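PDB 3CE2: putative peptidase from Chlamydophila abortus, which probably acts as a zinc-dependent oligopeptidase of the M3B family, degrading a variety of small bioactive peptides. Local coordinates for residues 35-38 with 39-43; 87-90 with 91-95; 329-332 with 333-337. All coordinates share one frame; numbering follows the deposited sequence.

Overall arrangement
No contact closes a loop: each is a turn or so of one helix whose halves follow without a gap, and the three come in series, neither nested nor crossing. From the N terminus, contact 1 lies at the surface on helix 33-42. Contact 2 follows near the C-terminal end of helix 66-96, with its centre about 14 Å from that of contact 1, and the two touch where Trp36 packs on Tyr89 and Ala90. Contact 3, at the start of helix 330-340, stands apart, its nearest atoms about 15 Å from contact 2 and about 25 Å from contact 1. Contacts 1 and 2 tie the N-terminal helices together, while contact 3 rests on zinc-binding helix 394-416.

Contact 1 of 3, residues 35-38 with 39-43; sequences AWKA and DLDSF
Two alpha-helical i to i+4 bonds hold the turn from residues 35-38 to 39-43 firmly, Asp39 N donating to Ala35 O at 2.7 Å and Leu40 N to Trp36 O at 2.8 Å, both nearly straight, whereas the later one from Ser42 N to Ala38 O is weak. On the inner side of this turn, Trp36 and Leu40 run side by side and point the same way. Each has its CG anti to the backbone N (chi1 179° and -179°), which sends both side chains along the same flank of the helix. Leu40 CB sits over one face of the indole, and the methyl CD2 closes on the six-membered part of the ring, 3.9 Å from Trp36 CH2. The indole nitrogen is used elsewhere, donating to the backbone carbonyl of Leu86.

Lys37 forms the outer flank. Its chain bends at chi2 (56°), which carries the ammonium end forward along the helix, where NZ comes 3.9 Å from Leu40 CD2. The same NZ lies 3.6 Å from Asp41 OD1, a long salt bridge that is probably more of an electrostatic attraction than a firm link at this surface. Asp41 holds its carboxylate on the side of its own backbone N. Asp39 faces another way and bonds through OD2 to Tyr30 OH.

Trp36, Leu40 and Phe43 make the apolar face of this amphipathic turn, which is offered to two neighbouring helices of a largely helical protein. Trp36 meets helix 66-96 at Ala90, and Asp39, at the border of the face, touches Leu86 of the same helix. Trp36 and Leu40 touch helix 101-120 at Asp106, Ser109 and Leu113; Phe43, at the end of the segment, bridges the two helices through Leu83, Leu86 and Leu113.

Contact 2 of 3, residues 87-90 with 91-95; sequences YVYA and HLTHD
Val88 and Leu92 form the tightly packed flank of one alpha-helical turn in helix 66-96, an i to i+4 pair whose side chains lie side by side and point the same way. Val88 CG1 meets Leu92 CD1 at 3.9 Å, and Leu92 N donates to Val88 O at 2.9 Å. Both residues are buried: beyond the turn, Leu92 packs on Trp24 and Ile26 of a loop and on Tyr385 of strand 385-387.

The neighbouring flank is looser and partly exposed. Tyr87 and His91 both set their CG anti to the backbone N (chi1 -174° and 162°), yet the rings do not stack squarely. Their planes are 15° from parallel, but the centroids are 5.9 Å apart, and sliding leaves hardly any overlap. What touches is Tyr87 CE2 against His91 CB, at 3.7 Å. Helix 101-120 lines this side, with Ile110 and Thr111 against Tyr87 and Leu107 against His91.

On the other side of the Val88-Leu92 pair, Thr93 leans over Tyr89, its OG1 3.7 Å above one face of the phenol ring and offset toward the rim. That hydroxyl donates to Tyr89 O at 2.9 Å, while Thr93 N donates to the same oxygen at 3.1 Å, the two donors arriving from opposite faces of the carbonyl plane.

Contact 3 of 3, residues 329-332 with 333-337; sequences TFQE and AVDLI
Phe330 brings the CD2-CE2 side of its ring against the methyl CG2 of Val334, one helical turn on, with CE2 at 3.7 Å. The methyl approaches the ring at a slant. Val334 places CG2 beside its own backbone N, with CG1 anti to that nitrogen, and this turns CG2 back toward Phe330, whose carbonyl oxygen it also grazes. Both residues are buried. Tyr390 meets the Phe330 ring edge-to-face, and Lys364 adds a cation-pi contact.

The opposite character appears on the exposed side, where Gln331 reaches along the helix to Asp335. A bend at chi2 (35°) carries the amide forward, and NE2 donates to Asp335 OD1 at 3.0 Å. The bond is weak, its N-H...O angle being 130°. The amide and carboxylate planes stand 52° apart, and the same OD1 has a long, weak ion pair with Lys353.

At the start of helix 330-340, Thr329 and Glu332 form a capping box. The hydroxyl OG1 of Thr329, the N-cap residue, accepts from Glu332 N at 2.9 Å, and Thr329 N returns a bond to Glu332 OE1 at 2.8 Å, coming from above the carboxylate plane. The box is followed by regular backbone bonding, Ala333 N donating to Thr329 O. Ala333, Leu336 and Ile337 then lean on Ile400, Val397 and Ala401 of helix 394-416, the helix that carries the zinc ligands His402 and His406.

Chemically, side chains satisfy the N-H groups of Thr329 and Glu332, and the capping box so fixes the helix start at Thr329. The carboxylate of Glu332 in the first turn, with that of Asp335 following in the second, would be expected to interact favourably with the helix dipole, Glu332 the more so.

Contact 1 of 3, residues 35-38 with 39-43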
ATOM      1  N   ALA A  35     -23.788 -19.831  15.551  1.00 64.91           N
ATOM      2  CA  ALA A  35     -23.927 -20.008  14.093  1.00 62.81           C
ATOM      3  C   ALA A  35     -22.592 -20.041  13.352  1.00 63.52           C
ATOM      4  O   ALA A  35     -22.373 -20.904  12.499  1.00 66.38           O
ATOM      5  CB  ALA A  35     -24.805 -18.913  13.515  1.00 60.02           C
ATOM      6  N   TRP A  36     -21.719 -19.084  13.676  1.00 61.28           N
ATOM      7  CA  TRP A  36     -20.344 -19.065  13.182  1.00 56.36           C
ATOM      8  C   TRP A  36     -19.673 -20.396  13.440  1.00 59.57           C
ATOM      9  O   TRP A  36     -19.031 -20.978  12.561  1.00 61.82           O
ATOM     10  CB  TRP A  36     -19.517 -17.980  13.890  1.00 53.80           C
ATOM     11  CG  TRP A  36     -18.093 -17.976  13.398  1.00 51.17           C
ATOM     12  CD1 TRP A  36     -17.609 -17.287  12.332  1.00 48.93           C
ATOM     13  CD2 TRP A  36     -16.987 -18.723  13.921  1.00 51.13           C
ATOM     14  NE1 TRP A  36     -16.284 -17.553  12.150  1.00 46.40           N
ATOM     15  CE2 TRP A  36     -15.869 -18.430  13.115  1.00 51.05           C
ATOM     16  CE3 TRP A  36     -16.826 -19.597  14.997  1.00 49.46           C
ATOM     17  CZ2 TRP A  36     -14.603 -18.979  13.351  1.00 52.33           C
ATOM     18  CZ3 TRP A  36     -15.567 -20.156  15.219  1.00 48.69           C
ATOM     19  CH2 TRP A  36     -14.478 -19.843  14.402  1.00 50.54           C
ATOM     20  N   LYS A  37     -19.798 -20.856  14.678  1.00 65.22           N
ATOM     21  CA  LYS A  37     -19.195 -22.106  15.095  1.00 68.34           C
ATOM     22  C   LYS A  37     -19.876 -23.238  14.351  1.00 67.04           C
ATOM     23  O   LYS A  37     -19.215 -24.151  13.852  1.00 64.60           O
ATOM     24  CB  LYS A  37     -19.351 -22.282  16.599  1.00 69.95           C
ATOM     25  CG  LYS A  37     -18.830 -23.604  17.113  1.00 75.80           C
ATOM     26  CD  LYS A  37     -17.363 -23.830  16.749  1.00 79.16           C
ATOM     27  CE  LYS A  37     -16.766 -24.969  17.585  1.00 79.03           C
ATOM     28  NZ  LYS A  37     -15.530 -25.504  16.968  1.00 77.22           N
ATOM     29  N   ALA A  38     -21.203 -23.153  14.273  1.00 66.07           N
ATOM     30  CA  ALA A  38     -22.004 -24.117  13.534  1.00 70.55           C
ATOM     31  C   ALA A  38     -21.478 -24.255  12.088  1.00 73.49           C
ATOM     32  O   ALA A  38     -21.160 -25.360  11.622  1.00 70.52           O
ATOM     33  CB  ALA A  38     -23.470 -23.688  13.548  1.00 67.66           C
ATOM     34  N   ASP A  39     -21.368 -23.121  11.403  1.00 69.85           N
ATOM     35  CA  ASP A  39     -20.826 -23.091  10.064  1.00 69.69           C
ATOM     36  C   ASP A  39     -19.396 -23.652   9.984  1.00 66.27           C
ATOM     37  O   ASP A  39     -19.128 -24.514   9.153  1.00 63.83           O
ATOM     38  CB  ASP A  39     -20.867 -21.664   9.524  1.00 79.77           C
ATOM     39  CG  ASP A  39     -21.375 -21.601   8.100  1.00 85.57           C
ATOM     40  OD1 ASP A  39     -22.372 -22.303   7.809  1.00 86.81           O
ATOM     41  OD2 ASP A  39     -20.781 -20.850   7.286  1.00 87.61           O
ATOM     42  N   LEU A  40     -18.484 -23.167  10.831  1.00 62.83           N
ATOM     43  CA  LEU A  40     -17.109 -23.682  10.859  1.00 62.07           C
ATOM     44  C   LEU A  40     -17.136 -25.195  10.894  1.00 63.14           C
ATOM     45  O   LEU A  40     -16.279 -25.871  10.314  1.00 58.97           O
ATOM     46  CB  LEU A  40     -16.350 -23.176  12.090  1.00 61.95           C
ATOM     47  CG  LEU A  40     -14.886 -23.643  12.208  1.00 62.94           C
ATOM     48  CD1 LEU A  40     -13.929 -22.766  11.396  1.00 62.52           C
ATOM     49  CD2 LEU A  40     -14.402 -23.720  13.663  1.00 64.18           C
ATOM     50  N   ASP A  41     -18.143 -25.715  11.586  1.00 71.24           N
ATOM     51  CA  ASP A  41     -18.314 -27.154  11.756  1.00 79.56           C
ATOM     52  C   ASP A  41     -18.578 -27.905  10.437  1.00 78.98           C
ATOM     53  O   ASP A  41     -17.940 -28.936  10.197  1.00 82.20           O
ATOM     54  CB  ASP A  41     -19.399 -27.458  12.811  1.00 81.84           C
ATOM     55  CG  ASP A  41     -18.918 -27.222  14.252  1.00 82.03           C
ATOM     56  OD1 ASP A  41     -17.698 -27.043  14.470  1.00 82.85           O
ATOM     57  OD2 ASP A  41     -19.764 -27.219  15.176  1.00 81.08           O
ATOM     58  N   SER A  42     -19.483 -27.392   9.589  1.00 75.63           N
ATOM     59  CA  SER A  42     -19.861 -28.065   8.322  1.00 76.12           C
ATOM     60  C   SER A  42     -18.668 -28.714   7.644  1.00 76.67           C
ATOM     61  O   SER A  42     -18.794 -29.743   6.977  1.00 75.05           O
ATOM     62  CB  SER A  42     -20.501 -27.112   7.299  1.00 76.31           C
ATOM     63  OG  SER A  42     -20.716 -25.815   7.814  1.00 82.86           O
ATOM     64  N   PHE A  43     -17.507 -28.091   7.797  1.00 77.78           N
ATOM     65  CA  PHE A  43     -16.316 -28.576   7.138  1.00 83.08           C
ATOM     66  C   PHE A  43     -15.867 -29.952   7.635  1.00 88.16           C
ATOM     67  O   PHE A  43     -15.304 -30.739   6.863  1.00 88.29           O
ATOM     68  CB  PHE A  43     -15.194 -27.540   7.232  1.00 81.14           C
ATOM     69  CG  PHE A  43     -15.357 -26.409   6.273  1.00 79.95           C
ATOM     70  CD1 PHE A  43     -15.282 -26.632   4.909  1.00 79.81           C
ATOM     71  CD2 PHE A  43     -15.613 -25.129   6.725  1.00 81.76           C
ATOM     72  CE1 PHE A  43     -15.446 -25.601   4.015  1.00 80.39           C
ATOM     73  CE2 PHE A  43     -15.769 -24.083   5.832  1.00 80.87           C
ATOM     74  CZ  PHE A  43     -15.685 -24.322   4.477  1.00 80.39           C
TER

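Contact 2 of 3, residues 87-90 with 91-95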
ATOM      1  N   TYR A  87     -13.519 -16.234   8.175  1.00 41.29           N
ATOM      2  CA  TYR A  87     -12.337 -15.555   8.636  1.00 40.98           C
ATOM      3  C   TYR A  87     -12.652 -14.146   9.111  1.00 45.47           C
ATOM      4  O   TYR A  87     -12.306 -13.736  10.214  1.00 51.32           O
ATOM      5  CB  TYR A  87     -11.313 -15.480   7.536  1.00 40.88           C
ATOM      6  CG  TYR A  87     -10.031 -14.907   8.042  1.00 46.54           C
ATOM      7  CD1 TYR A  87      -9.034 -15.745   8.568  1.00 47.03           C
ATOM      8  CD2 TYR A  87      -9.813 -13.524   8.036  1.00 44.08           C
ATOM      9  CE1 TYR A  87      -7.840 -15.225   9.042  1.00 44.35           C
ATOM     10  CE2 TYR A  87      -8.623 -12.989   8.513  1.00 48.00           C
ATOM     11  CZ  TYR A  87      -7.644 -13.851   9.014  1.00 46.15           C
ATOM     12  OH  TYR A  87      -6.476 -13.336   9.488  1.00 43.78           O
ATOM     13  N   VAL A  88     -13.317 -13.410   8.247  1.00 44.95           N
ATOM     14  CA  VAL A  88     -13.602 -12.040   8.478  1.00 42.06           C
ATOM     15  C   VAL A  88     -14.365 -11.927   9.774  1.00 45.89           C
ATOM     16  O   VAL A  88     -14.057 -11.079  10.613  1.00 48.54           O
ATOM     17  CB  VAL A  88     -14.391 -11.465   7.277  1.00 43.77           C
ATOM     18  CG1 VAL A  88     -15.101 -10.178   7.649  1.00 41.42           C
ATOM     19  CG2 VAL A  88     -13.424 -11.244   6.092  1.00 41.98           C
ATOM     20  N   TYR A  89     -15.342 -12.802   9.961  1.00 47.28           N
ATOM     21  CA  TYR A  89     -16.156 -12.756  11.175  1.00 49.29           C
ATOM     22  C   TYR A  89     -15.317 -12.964  12.438  1.00 49.71           C
ATOM     23  O   TYR A  89     -15.460 -12.230  13.404  1.00 52.26           O
ATOM     24  CB  TYR A  89     -17.253 -13.812  11.140  1.00 50.89           C
ATOM     25  CG  TYR A  89     -18.086 -13.794  12.384  1.00 50.48           C
ATOM     26  CD1 TYR A  89     -19.220 -13.007  12.451  1.00 50.65           C
ATOM     27  CD2 TYR A  89     -17.731 -14.541  13.505  1.00 51.97           C
ATOM     28  CE1 TYR A  89     -19.985 -12.960  13.574  1.00 53.19           C
ATOM     29  CE2 TYR A  89     -18.492 -14.497  14.655  1.00 49.63           C
ATOM     30  CZ  TYR A  89     -19.624 -13.701  14.677  1.00 52.59           C
ATOM     31  OH  TYR A  89     -20.434 -13.631  15.785  1.00 54.19           O
ATOM     32  N   ALA A  90     -14.458 -13.982  12.432  1.00 47.42           N
ATOM     33  CA  ALA A  90     -13.585 -14.268  13.575  1.00 47.63           C
ATOM     34  C   ALA A  90     -12.578 -13.128  13.846  1.00 50.88           C
ATOM     35  O   ALA A  90     -12.406 -12.675  14.987  1.00 50.39           O
ATOM     36  CB  ALA A  90     -12.863 -15.576  13.357  1.00 35.49           C
ATOM     37  N   HIS A  91     -11.931 -12.666  12.784  1.00 51.95           N
ATOM     38  CA  HIS A  91     -10.923 -11.601  12.873  1.00 52.00           C
ATOM     39  C   HIS A  91     -11.525 -10.278  13.377  1.00 47.27           C
ATOM     40  O   HIS A  91     -10.933  -9.582  14.200  1.00 41.56           O
ATOM     41  CB  HIS A  91     -10.228 -11.438  11.513  1.00 52.76           C
ATOM     42  CG  HIS A  91      -9.504 -10.144  11.347  1.00 68.74           C
ATOM     43  ND1 HIS A  91     -10.047  -9.067  10.668  1.00 69.65           N
ATOM     44  CD2 HIS A  91      -8.273  -9.753  11.762  1.00 73.35           C
ATOM     45  CE1 HIS A  91      -9.188  -8.063  10.688  1.00 75.07           C
ATOM     46  NE2 HIS A  91      -8.103  -8.454  11.339  1.00 78.21           N
ATOM     47  N   LEU A  92     -12.708  -9.935  12.888  1.00 47.39           N
ATOM     48  CA  LEU A  92     -13.357  -8.715  13.330  1.00 47.66           C
ATOM     49  C   LEU A  92     -13.707  -8.850  14.809  1.00 52.09           C
ATOM     50  O   LEU A  92     -13.571  -7.890  15.564  1.00 54.94           O
ATOM     51  CB  LEU A  92     -14.631  -8.445  12.522  1.00 43.23           C
ATOM     52  CG  LEU A  92     -14.599  -8.075  11.041  1.00 44.69           C
ATOM     53  CD1 LEU A  92     -16.042  -7.830  10.558  1.00 46.09           C
ATOM     54  CD2 LEU A  92     -13.726  -6.859  10.779  1.00 42.04           C
ATOM     55  N   THR A  93     -14.174 -10.038  15.208  1.00 51.69           N
ATOM     56  CA  THR A  93     -14.577 -10.308  16.597  1.00 55.72           C
ATOM     57  C   THR A  93     -13.372 -10.164  17.538  1.00 50.13           C
ATOM     58  O   THR A  93     -13.429  -9.450  18.535  1.00 51.62           O
ATOM     59  CB  THR A  93     -15.229 -11.727  16.739  1.00 59.62           C
ATOM     60  OG1 THR A  93     -16.517 -11.734  16.099  1.00 63.95           O
ATOM     61  CG2 THR A  93     -15.400 -12.124  18.213  1.00 49.31           C
ATOM     62  N   HIS A  94     -12.282 -10.823  17.169  1.00 39.57           N
ATOM     63  CA  HIS A  94     -11.009 -10.726  17.845  1.00 41.59           C
ATOM     64  C   HIS A  94     -10.524  -9.297  18.026  1.00 46.72           C
ATOM     65  O   HIS A  94      -9.957  -8.961  19.048  1.00 53.30           O
ATOM     66  CB  HIS A  94      -9.979 -11.548  17.069  1.00 45.71           C
ATOM     67  CG  HIS A  94      -8.570 -11.374  17.542  1.00 54.55           C
ATOM     68  ND1 HIS A  94      -8.137 -11.806  18.779  1.00 56.65           N
ATOM     69  CD2 HIS A  94      -7.482 -10.846  16.928  1.00 58.56           C
ATOM     70  CE1 HIS A  94      -6.847 -11.547  18.905  1.00 56.84           C
ATOM     71  NE2 HIS A  94      -6.424 -10.965  17.796  1.00 54.67           N
ATOM     72  N   ASP A  95     -10.733  -8.441  17.038  1.00 50.68           N
ATOM     73  CA  ASP A  95     -10.171  -7.106  17.108  1.00 46.02           C
ATOM     74  C   ASP A  95     -10.943  -6.194  18.049  1.00 51.45           C
ATOM     75  O   ASP A  95     -10.455  -5.119  18.441  1.00 47.97           O
ATOM     76  CB  ASP A  95     -10.077  -6.498  15.715  1.00 49.46           C
ATOM     77  CG  ASP A  95      -8.913  -7.054  14.917  1.00 54.05           C
ATOM     78  OD1 ASP A  95      -8.078  -7.774  15.507  1.00 58.75           O
ATOM     79  OD2 ASP A  95      -8.836  -6.775  13.701  1.00 54.55           O
TER

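Contact 3 of 3, residues 329-332 with 333-337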
ATOM      1  N   THR A 329     -16.565  16.010  17.122  1.00 57.21           N
ATOM      2  CA  THR A 329     -17.333  14.832  17.507  1.00 62.72           C
ATOM      3  C   THR A 329     -17.389  13.887  16.309  1.00 58.52           C
ATOM      4  O   THR A 329     -17.104  14.285  15.181  1.00 54.77           O
ATOM      5  CB  THR A 329     -18.795  15.159  17.909  1.00 65.95           C
ATOM      6  OG1 THR A 329     -19.462  15.805  16.815  1.00 71.13           O
ATOM      7  CG2 THR A 329     -18.841  16.041  19.130  1.00 60.67           C
ATOM      8  N   PHE A 330     -17.772  12.640  16.538  1.00 55.21           N
ATOM      9  CA  PHE A 330     -17.938  11.759  15.419  1.00 50.39           C
ATOM     10  C   PHE A 330     -18.896  12.429  14.435  1.00 54.98           C
ATOM     11  O   PHE A 330     -18.573  12.612  13.258  1.00 54.73           O
ATOM     12  CB  PHE A 330     -18.451  10.388  15.840  1.00 47.65           C
ATOM     13  CG  PHE A 330     -18.266   9.356  14.770  1.00 53.20           C
ATOM     14  CD1 PHE A 330     -17.010   8.781  14.557  1.00 49.12           C
ATOM     15  CD2 PHE A 330     -19.319   9.015  13.928  1.00 48.99           C
ATOM     16  CE1 PHE A 330     -16.818   7.861  13.560  1.00 47.31           C
ATOM     17  CE2 PHE A 330     -19.145   8.095  12.936  1.00 49.50           C
ATOM     18  CZ  PHE A 330     -17.884   7.511  12.744  1.00 52.65           C
ATOM     19  N   GLN A 331     -20.060  12.826  14.941  1.00 58.75           N
ATOM     20  CA  GLN A 331     -21.048  13.516  14.147  1.00 51.26           C
ATOM     21  C   GLN A 331     -20.389  14.579  13.315  1.00 54.04           C
ATOM     22  O   GLN A 331     -20.580  14.623  12.098  1.00 59.44           O
ATOM     23  CB  GLN A 331     -22.116  14.155  15.028  1.00 56.64           C
ATOM     24  CG  GLN A 331     -23.398  14.494  14.256  1.00 65.87           C
ATOM     25  CD  GLN A 331     -23.711  13.456  13.164  1.00 71.48           C
ATOM     26  OE1 GLN A 331     -23.874  12.263  13.443  1.00 74.99           O
ATOM     27  NE2 GLN A 331     -23.767  13.910  11.917  1.00 67.35           N
ATOM     28  N   GLU A 332     -19.602  15.436  13.954  1.00 50.86           N
ATOM     29  CA  GLU A 332     -18.986  16.528  13.217  1.00 54.91           C
ATOM     30  C   GLU A 332     -18.026  16.034  12.164  1.00 53.22           C
ATOM     31  O   GLU A 332     -17.918  16.629  11.107  1.00 58.34           O
ATOM     32  CB  GLU A 332     -18.264  17.485  14.147  1.00 62.74           C
ATOM     33  CG  GLU A 332     -19.138  18.572  14.722  1.00 69.25           C
ATOM     34  CD  GLU A 332     -18.683  18.996  16.115  1.00 78.90           C
ATOM     35  OE1 GLU A 332     -17.603  18.532  16.576  1.00 77.48           O
ATOM     36  OE2 GLU A 332     -19.420  19.788  16.750  1.00 81.50           O
ATOM     37  N   ALA A 333     -17.319  14.948  12.449  1.00 54.37           N
ATOM     38  CA  ALA A 333     -16.382  14.404  11.469  1.00 52.95           C
ATOM     39  C   ALA A 333     -17.163  14.035  10.220  1.00 53.94           C
ATOM     40  O   ALA A 333     -16.812  14.435   9.110  1.00 55.62           O
ATOM     41  CB  ALA A 333     -15.644  13.196  12.028  1.00 44.62           C
ATOM     42  N   VAL A 334     -18.241  13.290  10.419  1.00 52.58           N
ATOM     43  CA  VAL A 334     -19.126  12.923   9.332  1.00 56.74           C
ATOM     44  C   VAL A 334     -19.647  14.124   8.527  1.00 58.80           C
ATOM     45  O   VAL A 334     -19.583  14.131   7.304  1.00 62.24           O
ATOM     46  CB  VAL A 334     -20.296  12.085   9.835  1.00 57.06           C
ATOM     47  CG1 VAL A 334     -21.200  11.731   8.671  1.00 60.08           C
ATOM     48  CG2 VAL A 334     -19.775  10.819  10.523  1.00 52.73           C
ATOM     49  N   ASP A 335     -20.146  15.151   9.199  1.00 60.30           N
ATOM     50  CA  ASP A 335     -20.641  16.323   8.483  1.00 60.07           C
ATOM     51  C   ASP A 335     -19.538  16.904   7.618  1.00 58.23           C
ATOM     52  O   ASP A 335     -19.785  17.395   6.509  1.00 56.29           O
ATOM     53  CB  ASP A 335     -21.147  17.388   9.457  1.00 65.45           C
ATOM     54  CG  ASP A 335     -22.348  16.923  10.246  1.00 73.40           C
ATOM     55  OD1 ASP A 335     -22.998  15.951   9.793  1.00 70.15           O
ATOM     56  OD2 ASP A 335     -22.639  17.522  11.316  1.00 80.59           O
ATOM     57  N   LEU A 336     -18.318  16.847   8.139  1.00 56.53           N
ATOM     58  CA  LEU A 336     -17.158  17.361   7.434  1.00 54.79           C
ATOM     59  C   LEU A 336     -16.868  16.515   6.186  1.00 53.40           C
ATOM     60  O   LEU A 336     -16.756  17.044   5.075  1.00 51.15           O
ATOM     61  CB  LEU A 336     -15.951  17.397   8.372  1.00 53.57           C
ATOM     62  CG  LEU A 336     -14.811  18.325   7.957  1.00 54.42           C
ATOM     63  CD1 LEU A 336     -15.360  19.709   7.601  1.00 54.56           C
ATOM     64  CD2 LEU A 336     -13.771  18.407   9.060  1.00 49.88           C
ATOM     65  N   ILE A 337     -16.761  15.203   6.372  1.00 50.20           N
ATOM     66  CA  ILE A 337     -16.550  14.301   5.256  1.00 54.64           C
ATOM     67  C   ILE A 337     -17.613  14.575   4.199  1.00 57.67           C
ATOM     68  O   ILE A 337     -17.305  14.813   3.027  1.00 58.51           O
ATOM     69  CB  ILE A 337     -16.677  12.822   5.688  1.00 53.54           C
ATOM     70  CG1 ILE A 337     -15.516  12.427   6.596  1.00 52.87           C
ATOM     71  CG2 ILE A 337     -16.728  11.906   4.473  1.00 48.08           C
ATOM     72  CD1 ILE A 337     -14.200  12.815   6.026  1.00 53.04           C
TER